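Local structure of TetR/AcrR family transcriptional regulator (Bradyrhizobium diazoefficiens, 6G8G) at residues 29-41 with 115-127. The protein probably acts as a flavonoid-responsive transcriptional repressor of the TetR family, binding DNA as a dimer and responding to inducers such as genistein. Numbering follows the deposited sequence.
Sequences AAWQLFLEQGFSA and AFVRIIANESGRF
Ser40 OG donates a hydrogen bond to Glu123 OE2 (2.7 Å), tying the DNA-binding domain of this TetR-family regulator to its ligand-binding domain. Segment 29-41 ends the first helix of the helix-turn-helix domain and turns at Gly38; segment 115-127 carries the last turns of helix 114-121 and the loop that follows. The serine meets the carboxylate from above its plane, while Arg126 NH2 comes to the same oxygen from the opposite face as a salt bridge of 2.8 Å, so OE2 is gripped by two donors. Replacing Glu123 with an alanine would probably leave the Ser40 hydroxyl without its acceptor and set the Arg126 guanidinium free to turn. Next to this polar cluster, Phe39 directs an edge at the face of Phe127 in a T-shaped pair, planes at 87°; Phe39 CE2 stands over the centre of the Phe127 ring. Phe39 can present that edge because chi1 (178°) swings its CG opposite the backbone N, while CB rests against Ile119 CG2. Farther along, the helix axes cross at 62°, and Ile119 fits between them: CD1 lies 3.9 Å from Trp31 CZ3 and also touches CB of Phe34 and of Leu35. At the far end, Leu35 CD2 lies over one face of the indole, toward its rim, and touches Ala115 CB; Trp31 CH2 sits over the rim of one Phe116 face, 3.4 Å from Phe116 CE2, the ring planes oblique to each other. Helix 65-82 backs this seam, Phe69 meeting the rings of Phe34 and Phe39 and the side chain of Ile119, and Phe39 O accepts a hydrogen bond from Lys65 NZ.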
ATOM      1  N   ALA A  29      13.289  25.084   3.733  1.00 78.31           N
ATOM      2  CA  ALA A  29      12.154  25.914   4.120  1.00 79.24           C
ATOM      3  C   ALA A  29      10.859  25.468   3.423  1.00 76.54           C
ATOM      4  O   ALA A  29       9.766  25.534   4.003  1.00 79.03           O
ATOM      5  CB  ALA A  29      12.443  27.367   3.811  1.00 76.64           C
ATOM      6  N   ALA A  30      10.998  25.038   2.178  1.00 70.61           N
ATOM      7  CA  ALA A  30       9.862  24.626   1.394  1.00 69.52           C
ATOM      8  C   ALA A  30       9.371  23.313   1.901  1.00 64.41           C
ATOM      9  O   ALA A  30       8.177  23.078   1.977  1.00 65.69           O
ATOM     10  CB  ALA A  30      10.242  24.513  -0.066  1.00 69.11           C
ATOM     11  N   TRP A  31      10.295  22.442   2.248  1.00 66.13           N
ATOM     12  CA  TRP A  31       9.913  21.144   2.795  1.00 75.01           C
ATOM     13  C   TRP A  31       9.045  21.376   4.036  1.00 72.64           C
ATOM     14  O   TRP A  31       7.944  20.844   4.143  1.00 68.83           O
ATOM     15  CB  TRP A  31      11.187  20.347   3.098  1.00 83.82           C
ATOM     16  CG  TRP A  31      11.034  19.044   3.691  1.00 94.15           C
ATOM     17  CD1 TRP A  31      11.581  18.580   4.873  1.00105.47           C
ATOM     18  CD2 TRP A  31      10.323  17.978   3.130  1.00107.02           C
ATOM     19  NE1 TRP A  31      11.229  17.272   5.072  1.00107.70           N
ATOM     20  CE2 TRP A  31      10.452  16.876   4.018  1.00109.72           C
ATOM     21  CE3 TRP A  31       9.565  17.837   1.957  1.00114.75           C
ATOM     22  CZ2 TRP A  31       9.855  15.656   3.766  1.00116.48           C
ATOM     23  CZ3 TRP A  31       8.972  16.635   1.710  1.00130.02           C
ATOM     24  CH2 TRP A  31       9.119  15.549   2.611  1.00135.04           C
ATOM     25  N   GLN A  32       9.530  22.221   4.939  1.00 69.74           N
ATOM     26  CA  GLN A  32       8.821  22.535   6.155  1.00 72.73           C
ATOM     27  C   GLN A  32       7.386  22.982   5.863  1.00 71.51           C
ATOM     28  O   GLN A  32       6.436  22.492   6.471  1.00 79.31           O
ATOM     29  CB  GLN A  32       9.558  23.631   6.898  1.00 87.01           C
ATOM     30  CG  GLN A  32       8.950  24.019   8.240  1.00 98.21           C
ATOM     31  CD  GLN A  32       8.916  22.927   9.288  1.00114.29           C
ATOM     32  OE1 GLN A  32       9.813  22.848  10.125  1.00134.62           O
ATOM     33  NE2 GLN A  32       7.842  22.116   9.302  1.00109.26           N
ATOM     34  N   LEU A  33       7.212  23.910   4.943  1.00 64.77           N
ATOM     35  CA  LEU A  33       5.879  24.404   4.660  1.00 69.76           C
ATOM     36  C   LEU A  33       4.976  23.376   3.989  1.00 67.03           C
ATOM     37  O   LEU A  33       3.784  23.290   4.285  1.00 71.74           O
ATOM     38  CB  LEU A  33       5.943  25.663   3.792  1.00 76.54           C
ATOM     39  CG  LEU A  33       6.438  26.912   4.533  1.00 80.89           C
ATOM     40  CD1 LEU A  33       6.755  28.044   3.577  1.00 81.20           C
ATOM     41  CD2 LEU A  33       5.384  27.370   5.529  1.00 87.43           C
ATOM     42  N   PHE A  34       5.535  22.600   3.076  1.00 64.07           N
ATOM     43  CA  PHE A  34       4.747  21.613   2.400  1.00 64.68           C
ATOM     44  C   PHE A  34       4.198  20.631   3.424  1.00 69.75           C
ATOM     45  O   PHE A  34       3.045  20.201   3.307  1.00 70.35           O
ATOM     46  CB  PHE A  34       5.556  20.872   1.330  1.00 62.04           C
ATOM     47  CG  PHE A  34       5.953  21.719   0.164  1.00 57.96           C
ATOM     48  CD1 PHE A  34       5.263  22.861  -0.168  1.00 60.87           C
ATOM     49  CD2 PHE A  34       7.014  21.359  -0.611  1.00 59.23           C
ATOM     50  CE1 PHE A  34       5.666  23.653  -1.234  1.00 60.51           C
ATOM     51  CE2 PHE A  34       7.419  22.147  -1.669  1.00 58.11           C
ATOM     52  CZ  PHE A  34       6.743  23.293  -1.986  1.00 55.95           C
ATOM     53  N   LEU A  35       4.991  20.265   4.430  1.00 71.95           N
ATOM     54  CA  LEU A  35       4.441  19.306   5.378  1.00 79.17           C
ATOM     55  C   LEU A  35       3.575  19.977   6.425  1.00 82.26           C
ATOM     56  O   LEU A  35       2.610  19.370   6.834  1.00 90.37           O
ATOM     57  CB  LEU A  35       5.372  18.211   5.910  1.00 79.70           C
ATOM     58  CG  LEU A  35       6.839  18.447   5.968  1.00 81.48           C
ATOM     59  CD1 LEU A  35       7.125  19.447   7.059  1.00 89.12           C
ATOM     60  CD2 LEU A  35       7.534  17.131   6.221  1.00 82.12           C
ATOM     61  N   GLU A  36       3.837  21.230   6.793  1.00 86.82           N
ATOM     62  CA  GLU A  36       2.893  21.976   7.662  1.00 92.09           C
ATOM     63  C   GLU A  36       1.532  22.147   6.981  1.00 85.71           C
ATOM     64  O   GLU A  36       0.525  21.725   7.519  1.00 90.77           O
ATOM     65  CB  GLU A  36       3.419  23.370   8.058  1.00 93.80           C
ATOM     66  CG  GLU A  36       4.447  23.430   9.206  1.00101.53           C
ATOM     67  CD  GLU A  36       5.119  24.817   9.376  1.00 98.99           C
ATOM     68  OE1 GLU A  36       6.316  24.886   9.732  1.00 94.60           O
ATOM     69  OE2 GLU A  36       4.457  25.847   9.160  1.00 98.42           O
ATOM     70  N   GLN A  37       1.538  22.668   5.762  1.00 86.35           N
ATOM     71  CA  GLN A  37       0.336  23.191   5.109  1.00 87.62           C
ATOM     72  C   GLN A  37      -0.157  22.472   3.858  1.00 84.65           C
ATOM     73  O   GLN A  37      -1.241  22.764   3.379  1.00 80.96           O
ATOM     74  CB  GLN A  37       0.633  24.597   4.651  1.00 93.77           C
ATOM     75  CG  GLN A  37       0.585  25.649   5.720  1.00101.06           C
ATOM     76  CD  GLN A  37       1.351  26.889   5.283  1.00105.19           C
ATOM     77  OE1 GLN A  37       1.672  27.047   4.107  1.00 95.08           O
ATOM     78  NE2 GLN A  37       1.663  27.764   6.229  1.00108.53           N
ATOM     79  N   GLY A  38       0.642  21.584   3.290  1.00 84.52           N
ATOM     80  CA  GLY A  38       0.322  21.024   1.985  1.00 86.01           C
ATOM     81  C   GLY A  38       0.989  21.796   0.857  1.00 85.97           C
ATOM     82  O   GLY A  38       1.503  22.915   1.027  1.00 82.79           O
ATOM     83  N   PHE A  39       0.988  21.175  -0.310  1.00 82.28           N
ATOM     84  CA  PHE A  39       1.666  21.722  -1.457  1.00 80.01           C
ATOM     85  C   PHE A  39       0.913  22.932  -2.025  1.00 81.70           C
ATOM     86  O   PHE A  39       1.484  24.039  -2.132  1.00 79.15           O
ATOM     87  CB  PHE A  39       1.833  20.641  -2.521  1.00 77.22           C
ATOM     88  CG  PHE A  39       2.483  21.129  -3.784  1.00 75.83           C
ATOM     89  CD1 PHE A  39       3.817  21.521  -3.791  1.00 72.29           C
ATOM     90  CD2 PHE A  39       1.759  21.193  -4.968  1.00 75.71           C
ATOM     91  CE1 PHE A  39       4.419  21.970  -4.945  1.00 71.76           C
ATOM     92  CE2 PHE A  39       2.358  21.634  -6.125  1.00 75.36           C
ATOM     93  CZ  PHE A  39       3.692  22.025  -6.118  1.00 75.26           C
ATOM     94  N   SER A  40      -0.356  22.735  -2.371  1.00 76.71           N
ATOM     95  CA  SER A  40      -1.172  23.837  -2.917  1.00 83.48           C
ATOM     96  C   SER A  40      -1.376  25.033  -1.973  1.00 80.27           C
ATOM     97  O   SER A  40      -1.387  26.173  -2.393  1.00 77.78           O
ATOM     98  CB  SER A  40      -2.548  23.308  -3.297  1.00 78.33           C
ATOM     99  OG  SER A  40      -2.452  22.477  -4.429  1.00 86.89           O
ATOM    100  N   ALA A  41      -1.492  24.756  -0.694  1.00 84.99           N
ATOM    101  CA  ALA A  41      -1.616  25.805   0.290  1.00 87.73           C
ATOM    102  C   ALA A  41      -0.315  26.609   0.548  1.00 86.28           C
ATOM    103  O   ALA A  41      -0.318  27.564   1.314  1.00 89.36           O
ATOM    104  CB  ALA A  41      -2.087  25.189   1.593  1.00 92.62           C
ATOM    105  N   ALA A 115       5.745  10.965   4.755  1.00 68.99           N
ATOM    106  CA  ALA A 115       5.499  12.378   4.555  1.00 69.99           C
ATOM    107  C   ALA A 115       5.292  12.711   3.078  1.00 74.98           C
ATOM    108  O   ALA A 115       4.325  13.404   2.710  1.00 79.72           O
ATOM    109  CB  ALA A 115       6.656  13.165   5.098  1.00 72.39           C
ATOM    110  N   PHE A 116       6.188  12.224   2.220  1.00 77.92           N
ATOM    111  CA  PHE A 116       6.059  12.482   0.772  1.00 81.83           C
ATOM    112  C   PHE A 116       4.773  11.985   0.207  1.00 73.97           C
ATOM    113  O   PHE A 116       4.095  12.671  -0.578  1.00 80.53           O
ATOM    114  CB  PHE A 116       7.182  11.834  -0.022  1.00 93.29           C
ATOM    115  CG  PHE A 116       8.316  12.755  -0.281  1.00 94.39           C
ATOM    116  CD1 PHE A 116       8.201  13.734  -1.257  1.00 96.23           C
ATOM    117  CD2 PHE A 116       9.464  12.680   0.457  1.00 90.45           C
ATOM    118  CE1 PHE A 116       9.193  14.611  -1.500  1.00 95.70           C
ATOM    119  CE2 PHE A 116      10.482  13.556   0.206  1.00101.79           C
ATOM    120  CZ  PHE A 116      10.345  14.525  -0.777  1.00104.50           C
ATOM    121  N   VAL A 117       4.441  10.770   0.591  1.00 66.98           N
ATOM    122  CA  VAL A 117       3.255  10.166   0.050  1.00 68.49           C
ATOM    123  C   VAL A 117       2.036  10.928   0.553  1.00 71.23           C
ATOM    124  O   VAL A 117       1.039  11.095  -0.163  1.00 70.96           O
ATOM    125  CB  VAL A 117       3.173   8.691   0.449  1.00 68.24           C
ATOM    126  CG1 VAL A 117       1.821   8.105   0.072  1.00 65.85           C
ATOM    127  CG2 VAL A 117       4.315   7.918  -0.197  1.00 68.13           C
ATOM    128  N   ARG A 118       2.109  11.379   1.796  1.00 66.74           N
ATOM    129  CA  ARG A 118       1.013  12.114   2.346  1.00 68.99           C
ATOM    130  C   ARG A 118       0.806  13.370   1.533  1.00 68.09           C
ATOM    131  O   ARG A 118      -0.295  13.669   1.118  1.00 66.87           O
ATOM    132  CB  ARG A 118       1.276  12.492   3.785  1.00 73.17           C
ATOM    133  CG  ARG A 118       0.014  12.410   4.558  1.00 75.61           C
ATOM    134  CD  ARG A 118       0.307  12.861   5.965  1.00 83.99           C
ATOM    135  NE  ARG A 118       0.292  11.671   6.819  1.00 94.77           N
ATOM    136  CZ  ARG A 118       1.280  11.257   7.614  1.00 91.98           C
ATOM    137  NH1 ARG A 118       2.413  11.974   7.748  1.00 83.14           N
ATOM    138  NH2 ARG A 118       1.089  10.131   8.318  1.00 82.48           N
ATOM    139  N   ILE A 119       1.885  14.103   1.323  1.00 66.90           N
ATOM    140  CA  ILE A 119       1.816  15.350   0.599  1.00 66.72           C
ATOM    141  C   ILE A 119       1.270  15.173  -0.803  1.00 65.39           C
ATOM    142  O   ILE A 119       0.408  15.944  -1.204  1.00 75.12           O
ATOM    143  CB  ILE A 119       3.179  16.022   0.511  1.00 69.00           C
ATOM    144  CG1 ILE A 119       3.578  16.535   1.883  1.00 72.10           C
ATOM    145  CG2 ILE A 119       3.126  17.195  -0.450  1.00 70.97           C
ATOM    146  CD1 ILE A 119       5.048  16.884   1.981  1.00 79.78           C
ATOM    147  N   ILE A 120       1.730  14.154  -1.524  1.00 63.54           N
ATOM    148  CA  ILE A 120       1.235  13.916  -2.867  1.00 66.27           C
ATOM    149  C   ILE A 120      -0.234  13.413  -2.903  1.00 72.69           C
ATOM    150  O   ILE A 120      -1.052  13.855  -3.739  1.00 70.74           O
ATOM    151  CB  ILE A 120       2.130  12.933  -3.598  1.00 60.81           C
ATOM    152  CG1 ILE A 120       3.481  13.573  -3.788  1.00 59.52           C
ATOM    153  CG2 ILE A 120       1.527  12.595  -4.960  1.00 62.22           C
ATOM    154  CD1 ILE A 120       4.600  12.576  -3.987  1.00 59.98           C
ATOM    155  N   ALA A 121      -0.557  12.488  -2.009  1.00 69.77           N
ATOM    156  CA  ALA A 121      -1.894  11.936  -1.955  1.00 69.89           C
ATOM    157  C   ALA A 121      -2.930  13.001  -1.635  1.00 69.85           C
ATOM    158  O   ALA A 121      -4.069  12.915  -2.091  1.00 73.57           O
ATOM    159  CB  ALA A 121      -1.956  10.847  -0.910  1.00 72.15           C
ATOM    160  N   ASN A 122      -2.540  13.968  -0.818  1.00 69.72           N
ATOM    161  CA  ASN A 122      -3.465  14.972  -0.336  1.00 76.62           C
ATOM    162  C   ASN A 122      -3.778  15.956  -1.464  1.00 80.56           C
ATOM    163  O   ASN A 122      -4.685  16.767  -1.352  1.00 85.61           O
ATOM    164  CB  ASN A 122      -2.970  15.616   0.982  1.00 85.30           C
ATOM    165  CG  ASN A 122      -3.274  14.751   2.213  1.00 99.36           C
ATOM    166  OD1 ASN A 122      -3.352  13.514   2.156  1.00 92.23           O
ATOM    167  ND2 ASN A 122      -3.480  15.414   3.343  1.00123.17           N
ATOM    168  N   GLU A 123      -3.052  15.849  -2.582  1.00 83.27           N
ATOM    169  CA  GLU A 123      -3.356  16.627  -3.764  1.00 80.76           C
ATOM    170  C   GLU A 123      -4.469  16.006  -4.630  1.00 88.58           C
ATOM    171  O   GLU A 123      -4.908  16.604  -5.614  1.00 95.68           O
ATOM    172  CB  GLU A 123      -2.090  16.835  -4.603  1.00 83.66           C
ATOM    173  CG  GLU A 123      -1.084  17.812  -3.988  1.00 86.01           C
ATOM    174  CD  GLU A 123      -1.716  19.018  -3.224  1.00 83.89           C
ATOM    175  OE1 GLU A 123      -1.455  19.123  -2.024  1.00 90.54           O
ATOM    176  OE2 GLU A 123      -2.466  19.866  -3.754  1.00 86.31           O
ATOM    177  N   SER A 124      -4.926  14.809  -4.289  1.00 94.91           N
ATOM    178  CA  SER A 124      -6.115  14.236  -4.938  1.00 94.46           C
ATOM    179  C   SER A 124      -5.971  14.230  -6.467  1.00 89.19           C
ATOM    180  O   SER A 124      -6.916  14.524  -7.185  1.00 87.08           O
ATOM    181  CB  SER A 124      -7.371  15.024  -4.526  1.00 96.21           C
ATOM    182  OG  SER A 124      -7.402  15.285  -3.126  1.00 99.66           O
ATOM    183  N   GLY A 125      -4.770  13.915  -6.943  1.00 85.19           N
ATOM    184  CA  GLY A 125      -4.520  13.714  -8.354  1.00 80.33           C
ATOM    185  C   GLY A 125      -4.383  14.951  -9.212  1.00 79.36           C
ATOM    186  O   GLY A 125      -4.433  14.842 -10.417  1.00 78.22           O
ATOM    187  N   ARG A 126      -4.208  16.126  -8.629  1.00 77.28           N
ATOM    188  CA  ARG A 126      -4.034  17.322  -9.439  1.00 78.75           C
ATOM    189  C   ARG A 126      -2.607  17.557  -9.918  1.00 81.37           C
ATOM    190  O   ARG A 126      -2.352  18.549 -10.601  1.00 73.43           O
ATOM    191  CB  ARG A 126      -4.424  18.577  -8.650  1.00 87.79           C
ATOM    192  CG  ARG A 126      -5.819  18.621  -8.085  1.00103.30           C
ATOM    193  CD  ARG A 126      -6.243  20.031  -7.668  1.00115.38           C
ATOM    194  NE  ARG A 126      -6.769  19.913  -6.314  1.00128.13           N
ATOM    195  CZ  ARG A 126      -6.023  20.007  -5.213  1.00134.15           C
ATOM    196  NH1 ARG A 126      -6.572  19.824  -4.017  1.00127.34           N
ATOM    197  NH2 ARG A 126      -4.727  20.299  -5.302  1.00139.97           N
ATOM    198  N   PHE A 127      -1.652  16.740  -9.488  1.00 79.65           N
ATOM    199  CA  PHE A 127      -0.288  16.922  -9.944  1.00 69.84           C
ATOM    200  C   PHE A 127       0.290  15.598 -10.410  1.00 68.11           C
ATOM    201  O   PHE A 127       1.263  15.122  -9.866  1.00 70.47           O
ATOM    202  CB  PHE A 127       0.561  17.623  -8.868  1.00 69.38           C
ATOM    203  CG  PHE A 127       0.142  19.060  -8.622  1.00 81.73           C
ATOM    204  CD1 PHE A 127       0.473  20.060  -9.538  1.00 94.21           C
ATOM    205  CD2 PHE A 127      -0.625  19.422  -7.517  1.00 87.28           C
ATOM    206  CE1 PHE A 127       0.065  21.383  -9.346  1.00 92.69           C
ATOM    207  CE2 PHE A 127      -1.045  20.742  -7.321  1.00 90.29           C
ATOM    208  CZ  PHE A 127      -0.698  21.721  -8.241  1.00 91.78           C
TER